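Local atomic coordinates of glycerophosphodiester phosphodiesterase (Thermotoga maritima, PDB entry 1O1Z), a protein that belongs to the glycerophosphodiester phosphodiesterase family, whose members are enzymes built on a TIM-barrel fold. Residues R19-S22 and A23-L26; D135-L138 and L139-F143; N162-E165 and R166-E170. All coordinates share one frame; numbering follows the deposited sequence.

Overall arrangement
The three contacts follow one another along a single chain folded as a TIM barrel of parallel strands ringed by helices. Contact 1 lies in the loop that joins strand 14-18 to helix 30-38. Contacts 2 and 3 lie on the opposite side of the chain's centre, about 28 and 34 Å from contact 1 between centres. They occupy helices 136-142 and 160-170, which follow strands 129-133 and 148-151 in consecutive beta-alpha units, and their centres are about 13 Å apart. Contact 1 thus shapes a loop at the C-terminal end of a barrel strand, whereas contacts 2 and 3 belong to adjacent helices of the outer shell, joined through salt bridges of R166.

Contact 1 (R19-S22 and A23-L26); sequences RGYS and AKYL
Y21, K24 and Y25 form a compact local turn in the loop between strand 14-18 and helix 30-38. Its pivot is a backbone atom: Y21 O receives Y25 N at 3.0 Å and takes a second, weak bond from K24 N. One carbonyl thus secures two successive amides of the bend. Just before it, Y21 is the centre of an inverse gamma turn, closed by a weak bond from S22 N to G20 O. Glycine suits position 20 because its backbone angles would drive a CB against R19 O.

The Y21 side chain leaves the turn with CG anti to the backbone N (chi1 -164°), which carries its ring alongside the extended K24 chain. K24 CG rests off-centre over the ring as a CH-pi contact, 4.3 Å from the Y21 centroid, and K24 CE comes to 3.4 Å from Y21 OH. The two side chains point the same way and share a destination, since K24 NZ and Y21 OH both bind E228 OE2. A lysine is apt here: its methylenes pack on the phenol while its ammonium reaches the acid.

In this TIM barrel the loop follows the C-terminal end of a strand, the end where such barrels place their active sites. Y25 turns the edge of its ring toward the Y21 face in an offset edge-to-face pair, with planes at 65° and Y25 CD2 lying 4.1 Å from Y21 CB. It also packs on E31, A32 and K35 of helix 30-38, so a broad aromatic ring spans loop and helix. S22, small and polar, tucks OG between its own backbone N and carbonyl carbon, from where it bonds H18 O, while S22 CA makes a CA-H...O contact of 3.3 Å with Y25 O.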
ATOM      1  N   ARG A  19       6.385   2.627   1.074  1.00  8.58           N
ATOM      2  CA  ARG A  19       7.009   3.667   0.247  1.00  8.44           C
ATOM      3  C   ARG A  19       8.426   3.264  -0.171  1.00  7.77           C
ATOM      4  O   ARG A  19       9.328   4.091  -0.326  1.00  8.98           O
ATOM      5  CB  ARG A  19       6.963   5.014   0.961  1.00  9.16           C
ATOM      6  CG  ARG A  19       5.647   5.339   1.588  1.00 10.05           C
ATOM      7  CD  ARG A  19       5.553   6.731   2.173  1.00 10.95           C
ATOM      8  NE  ARG A  19       4.369   6.846   3.003  1.00 11.88           N
ATOM      9  CZ  ARG A  19       4.161   7.779   3.911  1.00 13.85           C
ATOM     10  NH1 ARG A  19       5.035   8.748   4.108  1.00 16.26           N
ATOM     11  NH2 ARG A  19       3.062   7.734   4.654  1.00 17.13           N
ATOM     12  N   GLY A  20       8.615   1.970  -0.398  1.00  8.03           N
ATOM     13  CA  GLY A  20       9.930   1.396  -0.638  1.00  8.54           C
ATOM     14  C   GLY A  20      10.678   1.138   0.664  1.00  9.44           C
ATOM     15  O   GLY A  20      10.058   0.973   1.708  1.00  9.69           O
ATOM     16  N   TYR A  21      12.010   1.099   0.597  1.00  9.63           N
ATOM     17  CA  TYR A  21      12.836   0.926   1.785  1.00  8.76           C
ATOM     18  C   TYR A  21      13.022   2.314   2.380  1.00 10.02           C
ATOM     19  O   TYR A  21      14.096   2.912   2.310  1.00 10.06           O
ATOM     20  CB  TYR A  21      14.174   0.288   1.432  1.00 10.86           C
ATOM     21  CG  TYR A  21      14.965  -0.274   2.596  1.00  9.69           C
ATOM     22  CD1 TYR A  21      14.639   0.032   3.920  1.00  9.20           C
ATOM     23  CD2 TYR A  21      16.038  -1.099   2.370  1.00 11.86           C
ATOM     24  CE1 TYR A  21      15.347  -0.477   4.969  1.00 10.82           C
ATOM     25  CE2 TYR A  21      16.763  -1.620   3.416  1.00 11.03           C
ATOM     26  CZ  TYR A  21      16.417  -1.316   4.712  1.00 12.82           C
ATOM     27  OH  TYR A  21      17.143  -1.851   5.760  1.00 15.46           O
ATOM     28  N   SER A  22      11.951   2.817   2.984  1.00  8.53           N
ATOM     29  CA  SER A  22      11.890   4.234   3.331  1.00  8.65           C
ATOM     30  C   SER A  22      12.647   4.580   4.615  1.00 11.08           C
ATOM     31  O   SER A  22      12.853   5.738   4.883  1.00 11.16           O
ATOM     32  CB  SER A  22      10.433   4.686   3.391  1.00 11.87           C
ATOM     33  OG  SER A  22       9.722   3.957   4.373  1.00 12.57           O
ATOM     34  N   ALA A  23      13.035   3.587   5.416  1.00 10.82           N
ATOM     35  CA  ALA A  23      13.896   3.863   6.589  1.00 10.46           C
ATOM     36  C   ALA A  23      15.291   4.326   6.181  1.00 11.74           C
ATOM     37  O   ALA A  23      15.990   5.007   6.972  1.00 14.12           O
ATOM     38  CB  ALA A  23      14.014   2.650   7.481  1.00 11.09           C
ATOM     39  N   LYS A  24      15.737   3.923   4.994  1.00 12.20           N
ATOM     40  CA  LYS A  24      17.105   4.205   4.536  1.00 11.00           C
ATOM     41  C   LYS A  24      17.213   5.083   3.278  1.00 12.11           C
ATOM     42  O   LYS A  24      18.270   5.674   3.023  1.00 13.04           O
ATOM     43  CB  LYS A  24      17.855   2.894   4.291  1.00 12.13           C
ATOM     44  CG  LYS A  24      18.208   2.125   5.560  1.00 17.77           C
ATOM     45  CD  LYS A  24      19.230   1.009   5.268  1.00 20.54           C
ATOM     46  CE  LYS A  24      19.697   0.306   6.561  0.65 24.03           C
ATOM     47  NZ  LYS A  24      20.966  -0.486   6.389  0.65 26.90           N
ATOM     48  N   TYR A  25      16.132   5.154   2.505  1.00 10.23           N
ATOM     49  CA  TYR A  25      16.109   5.875   1.244  1.00 10.22           C
ATOM     50  C   TYR A  25      14.862   6.736   1.173  1.00 12.00           C
ATOM     51  O   TYR A  25      13.851   6.449   1.816  1.00 12.39           O
ATOM     52  CB  TYR A  25      16.146   4.881   0.086  1.00 10.10           C
ATOM     53  CG  TYR A  25      17.374   4.011   0.153  1.00  9.50           C
ATOM     54  CD1 TYR A  25      18.598   4.479  -0.303  1.00 13.35           C
ATOM     55  CD2 TYR A  25      17.335   2.763   0.780  1.00 12.04           C
ATOM     56  CE1 TYR A  25      19.746   3.690  -0.192  1.00 14.65           C
ATOM     57  CE2 TYR A  25      18.462   1.976   0.880  1.00 15.16           C
ATOM     58  CZ  TYR A  25      19.660   2.438   0.399  1.00 14.86           C
ATOM     59  OH  TYR A  25      20.789   1.639   0.531  1.00 18.51           O
ATOM     60  N   LEU A  26      14.910   7.781   0.364  1.00 10.46           N
ATOM     61  CA  LEU A  26      13.795   8.715   0.316  1.00 10.32           C
ATOM     62  C   LEU A  26      12.505   8.030  -0.159  1.00 10.32           C
ATOM     63  O   LEU A  26      12.449   7.414  -1.235  1.00  9.08           O
ATOM     64  CB  LEU A  26      14.131   9.903  -0.578  1.00 11.10           C
ATOM     65  CG  LEU A  26      13.032  10.964  -0.715  1.00 13.19           C
ATOM     66  CD1 LEU A  26      12.733  11.614   0.620  1.00 16.23           C
ATOM     67  CD2 LEU A  26      13.388  12.013  -1.778  1.00 13.32           C
TER

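Contact 2 (D135-L138 and L139-F143); sequences DLDL and LDEKF
E141 lies back over the preceding turn and covers the D137 carbonyl, a local contact within helix 136-142, the helix of the beta-alpha-beta unit that links strands 129-133 and 148-151 of the TIM barrel. E141 CB sits 3.3 Å from D137 O, the same oxygen that accepts E141 N. E141 CG passes closer still, 3.1 Å from D137 O, and CD stays beside this carbonyl. At the tip E141 OE2 lies 3.5 Å from D137 CB, while OE1 enters one of three salt bridges that leave the helix: E141 with R113, K142 with D117 and D137 with R166. The chain is extended beyond CG, which lets a glutamate on this solvent-facing side reach across a full turn.

D135 is the N-cap. Its OD1 accepts L138 N from above the carboxylate plane, using a short acidic side chain to satisfy an amide at the helix start. Backbone bonds from D140 N to L136 O and from K142 N to L138 O continue the helix.

On the buried side leucines are the natural choice. L138 brings CG to 4.1 Å from F143 CE1, and L138 CD1 meets the aliphatic part of K142 at CD, 3.7 Å away, before the lysine chain bends at its last two torsions. F143, the first residue past the helix, turns its ring edge to L138 O and meets the F131 ring. L139 touches Y148 and Y150 of strand 148-151, and its CD2 lies over one face of the F143 ring, offset to the rim.

Like charges approach at D137 and E141, though their arginine partners probably offset the repulsion. A water completes the link by donating to both acids, 3.0 Å from D137 OD2 and 2.7 Å from E141 OE2.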
ATOM      1  N   ASP A 135     -10.984   4.534   1.017  1.00 10.29           N
ATOM      2  CA  ASP A 135     -12.277   4.769   0.358  1.00 10.00           C
ATOM      3  C   ASP A 135     -12.851   3.424  -0.088  1.00 10.51           C
ATOM      4  O   ASP A 135     -12.612   2.946  -1.197  1.00 10.51           O
ATOM      5  CB  ASP A 135     -12.027   5.700  -0.816  1.00 11.25           C
ATOM      6  CG  ASP A 135     -13.269   6.241  -1.456  1.00 14.17           C
ATOM      7  OD1 ASP A 135     -14.386   5.680  -1.269  1.00 12.43           O
ATOM      8  OD2 ASP A 135     -13.184   7.276  -2.208  1.00 14.04           O
ATOM      9  N   LEU A 136     -13.558   2.782   0.830  1.00 10.86           N
ATOM     10  CA  LEU A 136     -13.983   1.416   0.604  1.00  9.44           C
ATOM     11  C   LEU A 136     -15.016   1.348  -0.531  1.00  8.40           C
ATOM     12  O   LEU A 136     -15.012   0.403  -1.317  1.00  8.93           O
ATOM     13  CB  LEU A 136     -14.523   0.797   1.894  1.00 10.02           C
ATOM     14  CG  LEU A 136     -13.563   0.929   3.083  1.00 11.30           C
ATOM     15  CD1 LEU A 136     -14.168   0.119   4.223  1.00 15.89           C
ATOM     16  CD2 LEU A 136     -12.165   0.484   2.773  1.00 12.47           C
ATOM     17  N   ASP A 137     -15.884   2.348  -0.626  1.00  8.10           N
ATOM     18  CA  ASP A 137     -16.881   2.374  -1.701  1.00  8.68           C
ATOM     19  C   ASP A 137     -16.201   2.441  -3.060  1.00  9.81           C
ATOM     20  O   ASP A 137     -16.670   1.840  -4.016  1.00  8.74           O
ATOM     21  CB  ASP A 137     -17.839   3.539  -1.592  1.00  8.99           C
ATOM     22  CG  ASP A 137     -18.744   3.493  -0.381  1.00 15.44           C
ATOM     23  OD1 ASP A 137     -18.794   2.482   0.367  1.00 15.26           O
ATOM     24  OD2 ASP A 137     -19.491   4.475  -0.134  1.00 14.03           O
ATOM     25  N   LEU A 138     -15.132   3.209  -3.177  1.00  7.06           N
ATOM     26  CA  LEU A 138     -14.412   3.328  -4.446  1.00  7.03           C
ATOM     27  C   LEU A 138     -13.953   1.956  -4.920  1.00  9.14           C
ATOM     28  O   LEU A 138     -14.109   1.601  -6.094  1.00  9.84           O
ATOM     29  CB  LEU A 138     -13.220   4.266  -4.299  1.00  8.59           C
ATOM     30  CG  LEU A 138     -12.231   4.276  -5.466  1.00 10.90           C
ATOM     31  CD1 LEU A 138     -12.911   4.807  -6.707  1.00 11.77           C
ATOM     32  CD2 LEU A 138     -11.004   5.085  -5.081  1.00 14.61           C
ATOM     33  N   LEU A 139     -13.400   1.184  -3.992  1.00  7.47           N
ATOM     34  CA  LEU A 139     -12.886  -0.147  -4.349  1.00  7.45           C
ATOM     35  C   LEU A 139     -14.038  -1.030  -4.796  1.00  9.10           C
ATOM     36  O   LEU A 139     -13.961  -1.698  -5.831  1.00  9.31           O
ATOM     37  CB  LEU A 139     -12.139  -0.774  -3.173  1.00  8.61           C
ATOM     38  CG  LEU A 139     -10.882   0.003  -2.759  1.00  8.34           C
ATOM     39  CD1 LEU A 139     -10.322  -0.562  -1.447  1.00 10.60           C
ATOM     40  CD2 LEU A 139      -9.837  -0.007  -3.855  1.00 10.49           C
ATOM     41  N   ASP A 140     -15.111  -1.044  -4.017  1.00  7.98           N
ATOM     42  CA  ASP A 140     -16.252  -1.906  -4.347  1.00  7.00           C
ATOM     43  C   ASP A 140     -16.925  -1.519  -5.660  1.00  8.47           C
ATOM     44  O   ASP A 140     -17.483  -2.388  -6.342  1.00 11.75           O
ATOM     45  CB  ASP A 140     -17.296  -1.897  -3.257  1.00  8.26           C
ATOM     46  CG  ASP A 140     -16.820  -2.479  -1.948  1.00  7.89           C
ATOM     47  OD1 ASP A 140     -15.889  -3.300  -1.917  1.00  9.07           O
ATOM     48  OD2 ASP A 140     -17.444  -2.207  -0.899  1.00 12.12           O
ATOM     49  N   GLU A 141     -16.924  -0.221  -5.994  1.00  8.27           N
ATOM     50  CA  GLU A 141     -17.571   0.255  -7.200  1.00  8.34           C
ATOM     51  C   GLU A 141     -16.734   0.103  -8.460  1.00 10.37           C
ATOM     52  O   GLU A 141     -17.277  -0.183  -9.536  1.00 12.45           O
ATOM     53  CB  GLU A 141     -17.967   1.724  -7.011  1.00  8.65           C
ATOM     54  CG  GLU A 141     -19.049   1.917  -5.976  1.00  9.98           C
ATOM     55  CD  GLU A 141     -19.199   3.351  -5.491  1.00 11.80           C
ATOM     56  OE1 GLU A 141     -18.625   4.261  -6.140  1.00 14.23           O
ATOM     57  OE2 GLU A 141     -19.897   3.576  -4.470  1.00 11.48           O
ATOM     58  N   LYS A 142     -15.435   0.337  -8.354  1.00  9.12           N
ATOM     59  CA  LYS A 142     -14.585   0.458  -9.551  1.00 10.17           C
ATOM     60  C   LYS A 142     -13.526  -0.612  -9.691  1.00 11.53           C
ATOM     61  O   LYS A 142     -12.954  -0.761 -10.785  1.00 12.86           O
ATOM     62  CB  LYS A 142     -13.903   1.831  -9.594  1.00 12.47           C
ATOM     63  CG  LYS A 142     -14.874   2.962  -9.851  1.00 18.11           C
ATOM     64  CD  LYS A 142     -14.175   4.293 -10.122  1.00 25.63           C
ATOM     65  CE  LYS A 142     -13.638   4.391 -11.520  1.00 33.95           C
ATOM     66  NZ  LYS A 142     -14.690   4.850 -12.482  1.00 30.27           N
ATOM     67  N   PHE A 143     -13.250  -1.369  -8.628  1.00  8.89           N
ATOM     68  CA  PHE A 143     -12.115  -2.312  -8.637  1.00  9.72           C
ATOM     69  C   PHE A 143     -12.539  -3.777  -8.637  1.00 10.36           C
ATOM     70  O   PHE A 143     -11.722  -4.660  -8.423  1.00 10.57           O
ATOM     71  CB  PHE A 143     -11.156  -1.962  -7.500  1.00  7.56           C
ATOM     72  CG  PHE A 143     -10.356  -0.704  -7.758  1.00  8.24           C
ATOM     73  CD1 PHE A 143     -10.926   0.548  -7.586  1.00 10.77           C
ATOM     74  CD2 PHE A 143      -9.054  -0.778  -8.223  1.00 12.03           C
ATOM     75  CE1 PHE A 143     -10.205   1.690  -7.865  1.00 10.33           C
ATOM     76  CE2 PHE A 143      -8.330   0.375  -8.510  1.00 14.46           C
ATOM     77  CZ  PHE A 143      -8.896   1.610  -8.308  1.00 12.15           C
TER
HETATM   78  O   HOH W   1     -20.610   5.466  -2.720  1.00 13.96           O

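Contact 3 (N162-E165 and R166-E170); sequences NFVE and RVEKE
R166 N donates to N162 O at 2.9 Å, tying one turn of helix 160-170 to the next, while the R166 side chain makes the strongest polar links of this contact. Extended from CG to NE, it stretches away from the helix, and its NH2 forms salt bridges with both D137 and D140 of helix 136-142, a reach that suits a long, charged side chain at the junction of two neighbouring helices. A further salt bridge joins K169 NZ to E170 OE2, 2.9 Å away, the ammonium arriving from above the carboxylate plane. The other i to i+4 backbone bonds run from V167 N to F163 O, E168 N to V164 O and K169 N to E165 O.

Helix 160-170 joins strands 148-151 and 174-178 in a beta-alpha-beta unit of the TIM barrel, so the R166 bridges link consecutive members of its outer shell. Closer to the backbone, R166 CB rests 3.5 Å from F163 O.

Packing dominates the inner side. V167 CG2 sits over one face of the F163 ring, 3.9 Å from the ring centroid and only 15° off the normal, a CH-pi contact nearest to CZ. F163 CB leads away from the next turn, but chi1 (-168°) brings the far end of the ring back beside V167. The branched valine is compact enough to lie on the ring while touching Y150, and F194 of helix 185-196 borders both residues. On the outer side, E168 CG passes 3.2 Å from V164 O before the chain bends to K197.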
ATOM      1  N   ASN A 162     -21.183  -4.073  10.657  1.00 13.70           N
ATOM      2  CA  ASN A 162     -21.338  -3.627   9.286  1.00 15.64           C
ATOM      3  C   ASN A 162     -20.108  -3.983   8.466  1.00 13.86           C
ATOM      4  O   ASN A 162     -20.217  -4.312   7.294  1.00 16.74           O
ATOM      5  CB  ASN A 162     -21.584  -2.121   9.246  1.00 17.38           C
ATOM      6  CG  ASN A 162     -23.005  -1.736   9.720  1.00 25.53           C
ATOM      7  OD1 ASN A 162     -23.928  -2.559   9.755  1.00 31.04           O
ATOM      8  ND2 ASN A 162     -23.169  -0.472  10.083  1.00 30.06           N
ATOM      9  N   PHE A 163     -18.934  -3.923   9.083  1.00 12.25           N
ATOM     10  CA  PHE A 163     -17.714  -4.276   8.382  1.00 11.73           C
ATOM     11  C   PHE A 163     -17.698  -5.753   8.026  1.00 11.62           C
ATOM     12  O   PHE A 163     -17.340  -6.124   6.920  1.00 11.05           O
ATOM     13  CB  PHE A 163     -16.501  -3.900   9.185  1.00 15.12           C
ATOM     14  CG  PHE A 163     -15.247  -3.969   8.391  1.00 19.09           C
ATOM     15  CD1 PHE A 163     -15.096  -3.224   7.221  1.00 21.97           C
ATOM     16  CD2 PHE A 163     -14.247  -4.785   8.784  1.00 18.55           C
ATOM     17  CE1 PHE A 163     -13.930  -3.316   6.483  1.00 18.09           C
ATOM     18  CE2 PHE A 163     -13.069  -4.874   8.048  1.00 17.20           C
ATOM     19  CZ  PHE A 163     -12.930  -4.162   6.908  1.00 18.28           C
ATOM     20  N   VAL A 164     -18.094  -6.605   8.970  1.00 10.55           N
ATOM     21  CA  VAL A 164     -18.185  -8.031   8.680  1.00 10.63           C
ATOM     22  C   VAL A 164     -19.150  -8.296   7.524  1.00  9.85           C
ATOM     23  O   VAL A 164     -18.859  -9.077   6.631  1.00 11.21           O
ATOM     24  CB  VAL A 164     -18.591  -8.817   9.945  1.00 11.99           C
ATOM     25  CG1 VAL A 164     -18.919 -10.277   9.615  1.00 15.31           C
ATOM     26  CG2 VAL A 164     -17.498  -8.705  11.016  1.00 14.28           C
ATOM     27  N   GLU A 165     -20.295  -7.606   7.515  1.00 10.27           N
ATOM     28  CA  GLU A 165     -21.282  -7.747   6.454  1.00 12.20           C
ATOM     29  C   GLU A 165     -20.668  -7.344   5.104  1.00 10.12           C
ATOM     30  O   GLU A 165     -20.843  -8.016   4.111  1.00 12.35           O
ATOM     31  CB  GLU A 165     -22.510  -6.889   6.760  1.00 16.00           C
ATOM     32  CG  GLU A 165     -23.362  -7.381   7.917  1.00 26.16           C
ATOM     33  CD  GLU A 165     -24.438  -6.380   8.348  1.00 33.78           C
ATOM     34  OE1 GLU A 165     -24.551  -5.291   7.734  1.00 36.94           O
ATOM     35  OE2 GLU A 165     -25.176  -6.690   9.310  1.00 40.81           O
ATOM     36  N   ARG A 166     -19.921  -6.239   5.100  1.00  9.19           N
ATOM     37  CA  ARG A 166     -19.306  -5.742   3.877  1.00  9.73           C
ATOM     38  C   ARG A 166     -18.282  -6.708   3.308  1.00 10.28           C
ATOM     39  O   ARG A 166     -18.238  -6.965   2.130  1.00 10.23           O
ATOM     40  CB  ARG A 166     -18.631  -4.414   4.164  1.00 11.50           C
ATOM     41  CG  ARG A 166     -18.131  -3.725   2.944  1.00 12.59           C
ATOM     42  CD  ARG A 166     -17.492  -2.387   3.282  1.00 21.10           C
ATOM     43  NE  ARG A 166     -17.466  -1.639   2.066  1.00 23.19           N
ATOM     44  CZ  ARG A 166     -17.935  -0.419   1.868  1.00 16.36           C
ATOM     45  NH1 ARG A 166     -18.441   0.388   2.820  1.00 18.99           N
ATOM     46  NH2 ARG A 166     -17.859   0.013   0.660  1.00 14.51           N
ATOM     47  N   VAL A 167     -17.433  -7.229   4.176  1.00  9.02           N
ATOM     48  CA  VAL A 167     -16.373  -8.127   3.751  1.00  8.26           C
ATOM     49  C   VAL A 167     -16.987  -9.419   3.188  1.00  8.53           C
ATOM     50  O   VAL A 167     -16.537  -9.919   2.161  1.00 10.75           O
ATOM     51  CB  VAL A 167     -15.397  -8.406   4.909  1.00  9.90           C
ATOM     52  CG1 VAL A 167     -14.394  -9.497   4.539  1.00 11.50           C
ATOM     53  CG2 VAL A 167     -14.663  -7.145   5.263  1.00 10.62           C
ATOM     54  N   GLU A 168     -18.010  -9.948   3.849  1.00 10.47           N
ATOM     55  CA  GLU A 168     -18.745 -11.119   3.331  1.00 11.30           C
ATOM     56  C   GLU A 168     -19.375 -10.874   1.966  1.00 11.75           C
ATOM     57  O   GLU A 168     -19.282 -11.700   1.044  1.00 14.03           O
ATOM     58  CB  GLU A 168     -19.827 -11.530   4.337  1.00 14.49           C
ATOM     59  CG  GLU A 168     -19.283 -12.129   5.622  1.00 28.87           C
ATOM     60  CD  GLU A 168     -19.115 -13.641   5.563  1.00 41.39           C
ATOM     61  OE1 GLU A 168     -18.609 -14.219   6.549  1.00 49.03           O
ATOM     62  OE2 GLU A 168     -19.496 -14.255   4.544  1.00 53.69           O
ATOM     63  N   LYS A 169     -19.982  -9.700   1.817  1.00  9.84           N
ATOM     64  CA  LYS A 169     -20.734  -9.364   0.627  1.00 10.44           C
ATOM     65  C   LYS A 169     -19.823  -9.100  -0.576  1.00 11.62           C
ATOM     66  O   LYS A 169     -20.139  -9.471  -1.699  1.00 13.16           O
ATOM     67  CB  LYS A 169     -21.636  -8.146   0.926  1.00 12.37           C
ATOM     68  CG  LYS A 169     -22.184  -7.461  -0.262  1.00 20.14           C
ATOM     69  CD  LYS A 169     -23.196  -6.403   0.146  1.00 28.20           C
ATOM     70  CE  LYS A 169     -24.069  -6.106  -1.042  1.00 37.76           C
ATOM     71  NZ  LYS A 169     -23.227  -5.547  -2.150  1.00 34.37           N
ATOM     72  N   GLU A 170     -18.705  -8.428  -0.330  1.00  9.93           N
ATOM     73  CA  GLU A 170     -17.842  -7.900  -1.390  1.00 10.83           C
ATOM     74  C   GLU A 170     -16.594  -8.703  -1.662  1.00 10.43           C
ATOM     75  O   GLU A 170     -16.022  -8.600  -2.747  1.00 12.44           O
ATOM     76  CB  GLU A 170     -17.427  -6.471  -1.071  1.00 11.00           C
ATOM     77  CG  GLU A 170     -18.582  -5.496  -0.966  1.00 10.62           C
ATOM     78  CD  GLU A 170     -19.369  -5.239  -2.252  1.00 13.43           C
ATOM     79  OE1 GLU A 170     -18.940  -5.688  -3.338  1.00 20.01           O
ATOM     80  OE2 GLU A 170     -20.450  -4.627  -2.132  1.00 17.14           O
TER